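Local structure of hepatocyte growth factor-regulated tyrosine kinase substrate (Drosophila melanogaster, 1DVP) at residues N9-T14 with K48-S53. The protein drives endosome membrane invagination and multivesicular body formation, promotes degradation of active tyrosine kinase receptors, probably by sorting them, and binds ubiquitin and phosphatidylinositol. Numbering follows the deposited sequence.
Sequences NLENAT and KKKMNS
The ammonium group of Lys50 meets the carboxylate of Glu11 nearly evenly, NZ standing 2.9 Å from Glu11 OE1 and 3.0 Å from Glu11 OE2. This salt bridge is forked: the nitrogen faces both oxygens, and its hydrogen bond to OE1 is weak. Although the CB of Glu11 points away from segment 48-53, a bend at chi2 (-72°) folds the carboxylate back toward the lysine, and the two chains cross at about a right angle. The methylenes of Lys50 pack on the side chains one turn apart on helix 5-14. Its CG lies 3.9 Å from Leu10 CD2, the two chains running past each other in opposite directions, while its CD rests 3.5 Å from Thr14 OG1, here across rather than along the threonine. Thr14 CG2 reaches as far as Lys50 CB, only loosely. The Thr14 hydroxyl turns back on its own helix: with OG1 between the backbone N and the carbonyl carbon (chi1 58°), it donates to Leu10 O at 2.8 Å, from above the carbonyl plane. Leu10 O thus takes two donors, Thr14 OG1 and Thr14 N, and the hydroxyl is held in place beside the lysine chain. Cut back to an alanine, Lys50 would probably leave the Glu11 carboxylate without its charge partner and uncover the flanks of Leu10 and Thr14 that the methylenes now cover. Every residue contact here runs through the one long side chain of Lys50, which bridges helix 5-14 and the C-terminal turn of helix 40-51 in the all-helical VHS domain, far from the FYVE zinc sites. Helix 56-72 borders both partners, receiving Leu10 on Val65 and Lys50 on Ser62, and Ser58 hydrogen-bonds through OG to Thr14 O, while helix 23-34 packs against helix 5-14 at Asn9 and Ala13.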
# COMPACT_ATOMS: atom_id res chain seq x y z
N ASN A 9 -7.74 4.09 -30.26
CA ASN A 9 -8.13 4.06 -28.86
C ASN A 9 -9.45 4.82 -28.68
O ASN A 9 -10.28 4.41 -27.90
CB ASN A 9 -7.01 4.66 -27.97
CG ASN A 9 -5.73 3.82 -27.94
OD1 ASN A 9 -5.76 2.59 -27.90
ND2 ASN A 9 -4.58 4.49 -27.96
N LEU A 10 -9.66 5.91 -29.41
CA LEU A 10 -10.91 6.66 -29.28
C LEU A 10 -12.09 5.81 -29.83
O LEU A 10 -13.17 5.76 -29.23
CB LEU A 10 -10.82 8.01 -29.99
CG LEU A 10 -11.96 9.02 -29.84
CD1 LEU A 10 -12.11 9.51 -28.35
CD2 LEU A 10 -11.68 10.20 -30.76
N GLU A 11 -11.87 5.15 -30.97
CA GLU A 11 -12.89 4.26 -31.52
C GLU A 11 -13.26 3.25 -30.44
O GLU A 11 -14.43 3.08 -30.11
CB GLU A 11 -12.37 3.49 -32.74
CG GLU A 11 -12.25 4.29 -33.98
CD GLU A 11 -13.58 4.64 -34.61
OE1 GLU A 11 -13.56 5.35 -35.64
OE2 GLU A 11 -14.63 4.22 -34.09
N ASN A 12 -12.26 2.58 -29.90
CA ASN A 12 -12.46 1.60 -28.83
C ASN A 12 -13.26 2.18 -27.66
O ASN A 12 -14.26 1.62 -27.26
CB ASN A 12 -11.14 1.08 -28.28
CG ASN A 12 -10.47 0.03 -29.17
OD1 ASN A 12 -11.10 -0.54 -30.06
ND2 ASN A 12 -9.19 -0.23 -28.93
N ALA A 13 -12.78 3.30 -27.13
CA ALA A 13 -13.42 3.96 -25.99
C ALA A 13 -14.86 4.50 -26.24
O ALA A 13 -15.68 4.63 -25.30
CB ALA A 13 -12.52 5.08 -25.50
N THR A 14 -15.19 4.84 -27.48
CA THR A 14 -16.54 5.36 -27.73
C THR A 14 -17.45 4.36 -28.46
O THR A 14 -18.54 4.71 -28.89
CB THR A 14 -16.50 6.61 -28.59
OG1 THR A 14 -15.83 6.30 -29.82
CG2 THR A 14 -15.80 7.73 -27.85
N LYS A 48 -14.83 15.84 -30.59
CA LYS A 48 -16.07 16.49 -30.99
C LYS A 48 -16.86 15.63 -31.98
O LYS A 48 -18.06 15.47 -31.83
CB LYS A 48 -15.80 17.85 -31.61
CG LYS A 48 -15.55 18.97 -30.63
CD LYS A 48 -15.22 20.21 -31.44
CE LYS A 48 -14.42 21.23 -30.66
NZ LYS A 48 -13.35 21.87 -31.54
N LYS A 49 -16.19 15.08 -32.99
CA LYS A 49 -16.90 14.24 -33.95
C LYS A 49 -17.62 13.08 -33.29
O LYS A 49 -18.73 12.71 -33.69
CB LYS A 49 -15.94 13.72 -34.99
CG LYS A 49 -15.32 14.84 -35.78
CD LYS A 49 -14.37 14.35 -36.83
CE LYS A 49 -13.77 15.52 -37.60
NZ LYS A 49 -12.81 15.04 -38.65
N LYS A 50 -17.00 12.51 -32.26
CA LYS A 50 -17.60 11.39 -31.55
C LYS A 50 -18.76 11.90 -30.69
O LYS A 50 -19.72 11.17 -30.45
CB LYS A 50 -16.56 10.67 -30.69
CG LYS A 50 -15.49 9.94 -31.49
CD LYS A 50 -16.04 8.78 -32.33
CE LYS A 50 -14.90 8.18 -33.14
NZ LYS A 50 -15.34 7.14 -34.13
N MET A 51 -18.66 13.14 -30.22
CA MET A 51 -19.75 13.73 -29.45
C MET A 51 -20.98 13.76 -30.36
O MET A 51 -22.11 13.50 -29.92
CB MET A 51 -19.41 15.15 -28.99
CG MET A 51 -18.47 15.24 -27.79
SD MET A 51 -17.88 16.94 -27.46
CE MET A 51 -19.53 17.76 -27.03
N ASN A 52 -20.74 14.05 -31.64
CA ASN A 52 -21.83 14.12 -32.62
C ASN A 52 -22.21 12.78 -33.24
O ASN A 52 -22.81 12.73 -34.33
CB ASN A 52 -21.50 15.12 -33.74
CG ASN A 52 -21.33 16.56 -33.22
OD1 ASN A 52 -22.14 17.06 -32.45
ND2 ASN A 52 -20.27 17.22 -33.67
N SER A 53 -21.86 11.68 -32.56
CA SER A 53 -22.21 10.36 -33.05
C SER A 53 -23.72 10.19 -32.88
O SER A 53 -24.29 10.62 -31.87
CB SER A 53 -21.51 9.27 -32.26
OG SER A 53 -21.82 8.00 -32.80